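Local coordinates for protein Polyphosphate:AMP phosphotransferase (Pseudomonas aeruginosa PAO1, PDB 3CZP) that transfers phosphate from inorganic polyphosphate to AMP, making ADP, and converts GMP to GDP less efficiently, at residues 417-422 against 441-446; 260-265 against 448-453; 469-472 against 476-479; 303-308 against 315-320. All coordinates share one frame; numbering follows the deposited sequence. Where two conformers were deposited one is given.

Contact 1 (417-422 against 441-446); sequences TQMERF and RNRDKW
Q418 and R443 mark the closest approach of the two backbones, with their CA atoms still 8.7 Å apart. Residues 417-422 belong to helix 415-427, whereas 441-446 pass through a 3-10 turn at 442-444 before helix 446-460 begins, so long side chains must span the gap. Q418, with CG anti to the backbone N (chi1 -159°) and an extended chain beyond it, and the similarly extended R443 run alongside one another, pointing opposite ways. Their polar ends meet where R443 NH1 donates to Q418 OE1 at 2.8 Å. The carbonyl oxygen lies in the guanidinium plane, but the bond is bent, with an N-H...O angle of 138°, and NH1 also donates to K415 O. One donor nitrogen thus ties the start of the helix to the turn twice. Over one face of the guanidinium sits the selenomethionine M419, its CB 3.5 Å from R443 NH2. The Q418 amide also meets the edge of the W446 indole, Q418 NE2 lying 3.5 Å from W446 CZ3 with amide and ring planes 80° apart. The same NE2 donates to D309 O, while R421 NH1 binds A310 O, so the helix also grips the probable phosphate-binding loop (P-loop) of the second PPK2 domain. Such a helix-loop-helix excursion after the fourth strand is consistent with the lid region of P-loop kinases.

Contact 2 (260-265 against 448-453); sequences GLLDSL and QYVDAV
L262 buries more surface here than any other residue, pushing its branched end against V450 and V453, which lie one turn apart on helix 446-460. The backbones are closest at L262 and V450, whose CA atoms are 7.1 Å apart. CG of L262 stands anti to the carbonyl carbon (chi1 -66°), which carries both methyls to the valines. CD1 settles between them: it lies 3.8 Å from V450 CG1, 3.7 Å from V453 CB, and 3.6 Å from the carbonyl O of V450. CD2 of L262 joins CD1 on V453, 3.7 Å from V453 CG1, the leucine and valine side chains crossing at about a right angle. In both valines CG1 is the branch that comes up against the leucine methyls. The hydrophobic patch extends beyond the two segments, since L262 and V453 both also rest on W410 of strand 404-412. Close by, D451 forms a salt bridge with R259, just ahead of the short helix 260-263, and adds a charged link to the same pairing. Between the segments themselves there is no hydrogen bond; three aliphatic side chains carry the contact, which therefore depends on shape complementarity and the exclusion of water.

Contact 3 (469-472 against 476-479); sequences LVEA and RFAR
Apolar packing centres on A478, whose small side chain lets helix 475-496 come close to the end of strand 467-471: the CA atoms of A472 and A478 are just 4.9 Å apart. V470 reaches it with one methyl, CG1, which lies 3.6 Å from A478 CA and 3.7 Å from A478 CB. A472 meets the A478 methyl from beyond the strand, its CA 3.8 Å from A478 CB. A second kind of contact sets oxygens of E471 against the rim of the F477 ring. The backbone O of E471 lies 3.3 Å from F477 CD2, near the ring plane, and E471 OE1 lies in that plane at 3.5 Å from F477 CE2. The bend of the glutamate chain at chi2 (81°) brings the carboxylate back to the ring edge, the two planes 85° apart. The buried backbone O of E471 has no hydrogen-bond partner in the model, and the weakly positive ring edge may partly compensate. The main polar partner of the carboxylate is K481, one turn farther along the helix, through a salt bridge from OE1. A strand that turns sharply into a helix folded back against it is the beta-alpha unit of P-loop domains, here formed by the outermost fifth strand and the C-terminal helix.

Contact 4 (303-308 against 315-320); sequences AVFEGN and GAIRRV
A CH-pi contact dominates the meeting of F305 with I317. The isoleucine places CG1 over the centre of one ring face, 3.7 Å from the centroid and 12° off the ring normal, while CD1 runs on to lie 4.0 Å from F305 CD2. CG1 stands anti to the carbonyl carbon of I317 (chi1 -79°), and this torsion brings the longer branch to the ring although the CB itself does not point at the strand. Both CG1 and CD1 therefore lie against the phenylalanine. Strand 300-307 is followed directly by helix 313-321 in the second PPK2 domain, and the turn joining them carries the Walker A sequence, GNDAAGKG; the contact thus lies next to the probable P-loop, where the strand is the central one of a parallel sheet ordered 2-3-1-4-5. Ordinary apolar packing adds A316, whose CB approaches F305 CE1 obliquely at 4.1 Å. V482 of helix 475-496 touches both F305 and A316, and F409 on the neighbouring strand meets the F305 ring with planes at about 30°. Charged groups keep to the other side of the helix: R318 NH2 lies over the guanidinium of R319, 3.7 Å above its plane, and forms a salt bridge with D322, while the R318 side chain packs on R26 of the second subunit.

All four contacts gather round the second parallel sheet, on the same side of the chain's centre; residues 260-265 belong to the short helix ahead of helix 273-292. Along the chain contact 4 closes first, then contact 1, then contact 3; contact 2 encloses contacts 1 and 4. Contacts 3 and 4, with centres about 10 Å apart, back onto one parallel sheet, at its outermost and central strands. Contacts 1 and 2, with centres about 15 Å apart, share the succession of helices 415-427 and 446-460. R421 to A472 O probably bonds contact 1 to contact 3, while W446 packs on N308, so the probable lid region adjoins both the sheet and the probable P-loop.

Contact 1 (417-422 against 441-446)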
# COMPACT_ATOMS: atom_id res chain seq x y z
N THR A 417 37.58 -12.37 -12.68
CA THR A 417 36.33 -13.12 -12.99
C THR A 417 35.17 -12.20 -13.38
O THR A 417 34.39 -12.49 -14.31
CB THR A 417 35.91 -14.00 -11.79
OG1 THR A 417 36.87 -15.06 -11.65
CG2 THR A 417 34.52 -14.59 -11.97
N GLN A 418 35.07 -11.05 -12.74
CA GLN A 418 34.09 -10.07 -13.15
C GLN A 418 34.24 -9.77 -14.62
O GLN A 418 33.27 -9.83 -15.35
CB GLN A 418 34.24 -8.78 -12.37
CG GLN A 418 32.99 -7.96 -12.40
CD GLN A 418 33.15 -6.71 -11.64
OE1 GLN A 418 34.04 -5.93 -11.94
NE2 GLN A 418 32.30 -6.50 -10.61
N MSE A 419 35.46 -9.45 -15.04
CA MSE A 419 35.68 -9.05 -16.41
C MSE A 419 35.39 -10.13 -17.46
O MSE A 419 34.94 -9.80 -18.57
CB MSE A 419 37.12 -8.62 -16.57
CG MSE A 419 37.50 -8.21 -17.95
SE MSE A 419 39.43 -8.29 -17.88
CE MSE A 419 39.73 -9.94 -16.77
N GLU A 420 35.71 -11.39 -17.13
CA GLU A 420 35.34 -12.56 -17.93
C GLU A 420 33.84 -12.58 -18.10
O GLU A 420 33.33 -12.87 -19.18
CB GLU A 420 35.72 -13.85 -17.20
CG GLU A 420 37.20 -14.21 -17.24
CD GLU A 420 37.51 -15.42 -16.32
OE1 GLU A 420 36.67 -15.79 -15.46
OE2 GLU A 420 38.57 -16.00 -16.47
N ARG A 421 33.13 -12.30 -17.02
CA ARG A 421 31.68 -12.34 -17.08
C ARG A 421 31.13 -11.14 -17.85
O ARG A 421 30.13 -11.27 -18.55
CB ARG A 421 31.10 -12.48 -15.66
CG ARG A 421 31.54 -13.82 -14.98
CD ARG A 421 30.70 -14.15 -13.72
NE ARG A 421 31.09 -15.42 -13.11
CZ ARG A 421 30.70 -15.82 -11.91
NH1 ARG A 421 29.86 -15.08 -11.19
NH2 ARG A 421 31.07 -16.98 -11.44
N PHE A 422 31.81 -9.99 -17.78
CA PHE A 422 31.40 -8.79 -18.52
C PHE A 422 31.60 -9.00 -20.01
O PHE A 422 30.80 -8.51 -20.81
CB PHE A 422 32.16 -7.55 -18.04
CG PHE A 422 31.61 -6.91 -16.77
CD1 PHE A 422 30.71 -7.57 -15.93
CD2 PHE A 422 32.03 -5.63 -16.40
CE1 PHE A 422 30.24 -6.96 -14.76
CE2 PHE A 422 31.57 -5.02 -15.25
CZ PHE A 422 30.66 -5.68 -14.43
N ARG A 441 32.16 2.02 -14.60
CA ARG A 441 32.60 2.99 -13.60
C ARG A 441 32.70 2.35 -12.20
O ARG A 441 33.72 2.51 -11.54
CB ARG A 441 31.69 4.24 -13.58
CG ARG A 441 31.62 4.98 -14.93
CD ARG A 441 30.61 6.13 -14.93
NE ARG A 441 30.33 6.63 -16.28
CZ ARG A 441 29.65 7.74 -16.58
NH1 ARG A 441 29.47 8.08 -17.85
NH2 ARG A 441 29.15 8.52 -15.62
N ASN A 442 31.66 1.62 -11.77
CA ASN A 442 31.67 0.89 -10.46
C ASN A 442 32.86 -0.06 -10.29
O ASN A 442 33.32 -0.32 -9.16
CB ASN A 442 30.38 0.08 -10.24
CG ASN A 442 29.13 0.95 -10.03
OD1 ASN A 442 29.21 2.09 -9.58
ND2 ASN A 442 27.96 0.38 -10.35
N ARG A 443 33.34 -0.61 -11.41
CA ARG A 443 34.49 -1.51 -11.43
C ARG A 443 35.79 -0.76 -11.06
O ARG A 443 36.69 -1.35 -10.45
CB ARG A 443 34.57 -2.17 -12.81
CG ARG A 443 35.86 -2.92 -13.11
CD ARG A 443 35.81 -3.63 -14.48
NE ARG A 443 37.03 -4.42 -14.72
CZ ARG A 443 37.30 -5.57 -14.12
NH1 ARG A 443 36.47 -6.10 -13.23
NH2 ARG A 443 38.43 -6.19 -14.38
N ASP A 444 35.87 0.52 -11.41
CA ASP A 444 37.00 1.40 -11.00
C ASP A 444 36.83 1.93 -9.55
O ASP A 444 37.66 2.70 -9.08
CB ASP A 444 37.16 2.58 -11.99
CG ASP A 444 37.41 2.14 -13.46
OD1 ASP A 444 37.39 0.92 -13.77
OD2 ASP A 444 37.61 3.04 -14.31
N LYS A 445 35.74 1.51 -8.89
CA LYS A 445 35.47 1.84 -7.49
C LYS A 445 35.57 0.57 -6.62
O LYS A 445 35.09 0.55 -5.50
CB LYS A 445 34.07 2.47 -7.32
CG LYS A 445 33.82 3.77 -8.11
CD LYS A 445 32.44 4.38 -7.79
CE LYS A 445 32.51 5.57 -6.82
NZ LYS A 445 33.08 6.82 -7.45
N TRP A 446 36.24 -0.46 -7.15
CA TRP A 446 36.35 -1.78 -6.48
C TRP A 446 36.81 -1.85 -5.00
O TRP A 446 36.19 -2.57 -4.19
CB TRP A 446 37.27 -2.68 -7.30
CG TRP A 446 37.32 -4.10 -6.79
CD1 TRP A 446 38.08 -4.59 -5.76
CD2 TRP A 446 36.58 -5.20 -7.30
NE1 TRP A 446 37.84 -5.94 -5.59
CE2 TRP A 446 36.93 -6.34 -6.52
CE3 TRP A 446 35.67 -5.35 -8.34
CZ2 TRP A 446 36.40 -7.59 -6.76
CZ3 TRP A 446 35.14 -6.60 -8.56
CH2 TRP A 446 35.51 -7.70 -7.78

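Contact 2 (260-265 against 448-453)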
# COMPACT_ATOMS: atom_id res chain seq x y z
N GLY A 260 40.33 -7.78 5.45
CA GLY A 260 40.85 -9.14 5.70
C GLY A 260 39.78 -10.24 5.76
O GLY A 260 40.11 -11.41 5.61
N LEU A 261 38.52 -9.86 6.00
CA LEU A 261 37.38 -10.79 5.95
C LEU A 261 37.13 -11.25 4.50
O LEU A 261 36.72 -12.38 4.26
CB LEU A 261 36.07 -10.15 6.48
CG LEU A 261 35.97 -9.48 7.87
CD1 LEU A 261 34.63 -8.68 8.04
CD2 LEU A 261 36.18 -10.48 9.05
N LEU A 262 37.38 -10.33 3.56
CA LEU A 262 37.20 -10.59 2.13
C LEU A 262 38.48 -11.09 1.48
O LEU A 262 38.44 -11.97 0.62
CB LEU A 262 36.71 -9.32 1.41
CG LEU A 262 35.28 -8.76 1.77
CD1 LEU A 262 35.06 -7.51 0.87
CD2 LEU A 262 34.09 -9.84 1.48
N ASP A 263 39.61 -10.54 1.91
CA ASP A 263 40.91 -10.96 1.39
C ASP A 263 41.24 -12.39 1.80
O ASP A 263 42.01 -13.08 1.12
CB ASP A 263 42.01 -10.01 1.87
CG ASP A 263 41.94 -8.65 1.21
OD1 ASP A 263 41.59 -8.59 0.01
OD2 ASP A 263 42.22 -7.64 1.89
N SER A 264 40.65 -12.85 2.90
CA SER A 264 40.90 -14.21 3.39
C SER A 264 40.01 -15.30 2.78
O SER A 264 40.24 -16.49 3.03
CB SER A 264 40.84 -14.27 4.92
OG SER A 264 39.51 -14.35 5.40
N LEU A 265 39.02 -14.95 1.97
CA LEU A 265 38.25 -15.99 1.26
C LEU A 265 39.08 -16.77 0.27
O LEU A 265 39.96 -16.21 -0.39
CB LEU A 265 37.08 -15.41 0.48
CG LEU A 265 35.94 -14.89 1.34
CD1 LEU A 265 34.98 -14.14 0.45
CD2 LEU A 265 35.29 -16.08 2.02
N GLN A 448 36.65 0.48 -2.83
CA GLN A 448 35.60 1.14 -2.01
C GLN A 448 34.52 0.14 -1.61
O GLN A 448 33.95 0.24 -0.52
CB GLN A 448 34.95 2.33 -2.72
CG GLN A 448 35.85 3.58 -2.94
CD GLN A 448 35.12 4.71 -3.72
OE1 GLN A 448 35.32 4.87 -4.92
NE2 GLN A 448 34.28 5.48 -3.03
N TYR A 449 34.22 -0.82 -2.48
CA TYR A 449 33.25 -1.86 -2.08
C TYR A 449 33.89 -2.84 -1.10
O TYR A 449 33.20 -3.34 -0.22
CB TYR A 449 32.59 -2.56 -3.27
CG TYR A 449 31.49 -1.72 -3.89
CD1 TYR A 449 31.77 -0.74 -4.86
CD2 TYR A 449 30.16 -1.87 -3.47
CE1 TYR A 449 30.75 0.05 -5.42
CE2 TYR A 449 29.14 -1.09 -4.01
CZ TYR A 449 29.42 -0.14 -4.98
OH TYR A 449 28.39 0.63 -5.48
N VAL A 450 35.18 -3.09 -1.23
CA VAL A 450 35.86 -4.01 -0.31
C VAL A 450 35.81 -3.42 1.10
O VAL A 450 35.36 -4.09 2.07
CB VAL A 450 37.33 -4.31 -0.75
CG1 VAL A 450 38.01 -5.24 0.26
CG2 VAL A 450 37.37 -4.96 -2.13
N ASP A 451 36.18 -2.14 1.22
CA ASP A 451 36.15 -1.46 2.52
C ASP A 451 34.75 -1.44 3.09
O ASP A 451 34.56 -1.70 4.27
CB ASP A 451 36.66 -0.03 2.43
CG ASP A 451 38.13 0.05 2.28
OD1 ASP A 451 38.86 -0.92 2.63
OD2 ASP A 451 38.57 1.10 1.78
N ALA A 452 33.77 -1.16 2.24
CA ALA A 452 32.36 -1.09 2.65
C ALA A 452 31.71 -2.43 3.01
O ALA A 452 30.90 -2.54 3.97
CB ALA A 452 31.56 -0.36 1.54
N VAL A 453 32.02 -3.47 2.24
CA VAL A 453 31.54 -4.83 2.55
C VAL A 453 32.16 -5.31 3.86
O VAL A 453 31.47 -5.85 4.72
CB VAL A 453 31.81 -5.84 1.38
CG1 VAL A 453 31.44 -7.29 1.75
CG2 VAL A 453 31.02 -5.36 0.17

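Contact 3 (469-472 against 476-479)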
# COMPACT_ATOMS: atom_id res chain seq x y z
N LEU A 469 29.35 -15.18 3.44
CA LEU A 469 30.14 -14.80 2.31
C LEU A 469 30.19 -16.02 1.36
O LEU A 469 30.68 -17.09 1.73
CB LEU A 469 31.55 -14.33 2.77
CG LEU A 469 31.59 -13.27 3.89
CD1 LEU A 469 32.99 -13.08 4.48
CD2 LEU A 469 30.96 -11.91 3.47
N VAL A 470 29.68 -15.83 0.14
CA VAL A 470 29.65 -16.90 -0.85
C VAL A 470 30.81 -16.71 -1.84
O VAL A 470 30.92 -15.68 -2.46
CB VAL A 470 28.28 -16.96 -1.56
CG1 VAL A 470 28.23 -18.15 -2.54
CG2 VAL A 470 27.13 -17.03 -0.53
N GLU A 471 31.70 -17.67 -1.90
CA GLU A 471 32.83 -17.67 -2.87
C GLU A 471 32.19 -17.98 -4.22
O GLU A 471 31.74 -19.11 -4.45
CB GLU A 471 33.86 -18.75 -2.52
CG GLU A 471 34.58 -18.59 -1.18
CD GLU A 471 33.76 -19.08 0.03
OE1 GLU A 471 32.57 -19.43 -0.10
OE2 GLU A 471 34.34 -19.08 1.12
N ALA A 472 32.08 -16.98 -5.08
CA ALA A 472 31.13 -17.04 -6.21
C ALA A 472 31.77 -17.10 -7.59
O ALA A 472 31.07 -17.16 -8.60
CB ALA A 472 30.14 -15.86 -6.11
N ARG A 476 28.60 -22.99 -9.70
CA ARG A 476 28.06 -24.24 -9.21
C ARG A 476 28.20 -24.32 -7.70
O ARG A 476 27.25 -24.68 -6.99
CB ARG A 476 28.77 -25.40 -9.89
CG ARG A 476 28.54 -25.49 -11.38
CD ARG A 476 29.20 -26.72 -11.94
NE ARG A 476 28.68 -27.01 -13.27
CZ ARG A 476 29.39 -26.99 -14.39
NH1 ARG A 476 30.70 -26.75 -14.40
NH2 ARG A 476 28.78 -27.28 -15.53
N PHE A 477 29.39 -23.96 -7.22
CA PHE A 477 29.73 -23.97 -5.78
C PHE A 477 28.84 -22.96 -5.08
O PHE A 477 28.16 -23.27 -4.08
CB PHE A 477 31.24 -23.64 -5.61
CG PHE A 477 31.68 -23.49 -4.17
CD1 PHE A 477 32.21 -24.58 -3.48
CD2 PHE A 477 31.57 -22.27 -3.51
CE1 PHE A 477 32.63 -24.47 -2.17
CE2 PHE A 477 31.97 -22.15 -2.16
CZ PHE A 477 32.50 -23.26 -1.49
N ALA A 478 28.81 -21.75 -5.64
CA ALA A 478 27.96 -20.65 -5.14
C ALA A 478 26.49 -21.06 -4.99
O ALA A 478 25.87 -20.87 -3.93
CB ALA A 478 28.10 -19.41 -6.06
N ARG A 479 25.91 -21.64 -6.05
CA ARG A 479 24.50 -22.05 -5.98
C ARG A 479 24.18 -23.02 -4.85
O ARG A 479 23.18 -22.86 -4.12
CB ARG A 479 24.01 -22.60 -7.31
CG ARG A 479 23.90 -21.56 -8.44
CD ARG A 479 23.91 -22.27 -9.77
NE ARG A 479 23.91 -21.32 -10.88
CZ ARG A 479 24.05 -21.67 -12.16
NH1 ARG A 479 24.17 -22.95 -12.49
NH2 ARG A 479 24.05 -20.75 -13.13

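Contact 4 (303-308 against 315-320)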
# COMPACT_ATOMS: atom_id res chain seq x y z
N ALA A 303 15.46 -14.01 2.55
CA ALA A 303 16.79 -14.18 1.93
C ALA A 303 17.22 -12.91 1.25
O ALA A 303 16.55 -12.42 0.33
CB ALA A 303 16.83 -15.36 0.95
N VAL A 304 18.31 -12.34 1.72
CA VAL A 304 18.88 -11.14 1.16
C VAL A 304 20.07 -11.47 0.26
O VAL A 304 20.96 -12.23 0.67
CB VAL A 304 19.40 -10.23 2.28
CG1 VAL A 304 20.39 -9.23 1.69
CG2 VAL A 304 18.21 -9.55 3.08
N PHE A 305 20.11 -10.92 -0.94
CA PHE A 305 21.25 -11.11 -1.85
C PHE A 305 21.95 -9.83 -2.24
O PHE A 305 21.33 -8.92 -2.79
CB PHE A 305 20.81 -11.82 -3.15
CG PHE A 305 20.46 -13.25 -2.98
CD1 PHE A 305 21.40 -14.26 -3.27
CD2 PHE A 305 19.20 -13.62 -2.54
CE1 PHE A 305 21.06 -15.58 -3.12
CE2 PHE A 305 18.86 -14.97 -2.33
CZ PHE A 305 19.75 -15.95 -2.64
N GLU A 306 23.24 -9.77 -1.94
CA GLU A 306 24.11 -8.72 -2.39
C GLU A 306 25.35 -9.37 -3.02
O GLU A 306 25.61 -10.58 -2.84
CB GLU A 306 24.53 -7.82 -1.22
CG GLU A 306 23.42 -7.15 -0.37
CD GLU A 306 22.68 -5.97 -1.04
OE1 GLU A 306 23.12 -5.49 -2.09
OE2 GLU A 306 21.63 -5.52 -0.47
N GLY A 307 26.08 -8.58 -3.81
CA GLY A 307 27.41 -9.00 -4.28
C GLY A 307 27.91 -8.09 -5.35
O GLY A 307 27.19 -7.21 -5.81
N ASN A 308 29.14 -8.33 -5.78
CA ASN A 308 29.71 -7.62 -6.89
C ASN A 308 28.82 -7.73 -8.16
O ASN A 308 28.04 -8.65 -8.32
CB ASN A 308 31.12 -8.20 -7.17
CG ASN A 308 32.11 -7.91 -6.04
OD1 ASN A 308 32.42 -6.73 -5.73
ND2 ASN A 308 32.65 -8.98 -5.43
N GLY A 315 21.22 -15.93 -10.93
CA GLY A 315 21.35 -17.35 -11.10
C GLY A 315 21.19 -18.11 -9.81
O GLY A 315 20.47 -19.11 -9.78
N ALA A 316 21.85 -17.64 -8.74
CA ALA A 316 21.68 -18.28 -7.40
C ALA A 316 20.23 -18.21 -6.96
O ALA A 316 19.69 -19.16 -6.40
CB ALA A 316 22.61 -17.67 -6.32
N ILE A 317 19.59 -17.08 -7.19
CA ILE A 317 18.20 -16.90 -6.77
C ILE A 317 17.30 -17.89 -7.50
O ILE A 317 16.38 -18.46 -6.91
CB ILE A 317 17.72 -15.44 -7.05
CG1 ILE A 317 18.22 -14.48 -5.99
CG2 ILE A 317 16.22 -15.32 -7.16
CD1 ILE A 317 17.88 -13.07 -6.28
N ARG A 318 17.54 -18.11 -8.78
CA ARG A 318 16.64 -18.97 -9.52
C ARG A 318 16.79 -20.46 -9.16
O ARG A 318 15.83 -21.21 -9.29
CB ARG A 318 16.77 -18.79 -11.04
CG ARG A 318 15.39 -18.96 -11.79
CD ARG A 318 15.56 -19.53 -13.16
NE ARG A 318 16.02 -20.92 -13.13
CZ ARG A 318 16.55 -21.56 -14.16
NH1 ARG A 318 16.72 -20.97 -15.35
NH2 ARG A 318 16.94 -22.81 -14.02
N ARG A 319 17.98 -20.88 -8.74
CA ARG A 319 18.14 -22.27 -8.29
C ARG A 319 17.39 -22.52 -6.94
O ARG A 319 17.01 -23.66 -6.63
CB ARG A 319 19.61 -22.66 -8.20
CG ARG A 319 20.41 -22.68 -9.54
CD ARG A 319 19.58 -23.21 -10.67
NE ARG A 319 20.20 -23.04 -11.98
CZ ARG A 319 20.25 -21.90 -12.67
NH1 ARG A 319 19.71 -20.78 -12.20
NH2 ARG A 319 20.84 -21.89 -13.85
N VAL A 320 17.19 -21.46 -6.17
CA VAL A 320 16.31 -21.54 -4.98
C VAL A 320 14.86 -21.62 -5.43
O VAL A 320 14.10 -22.48 -4.97
CB VAL A 320 16.51 -20.29 -4.06
CG1 VAL A 320 15.46 -20.23 -2.89
CG2 VAL A 320 17.94 -20.28 -3.56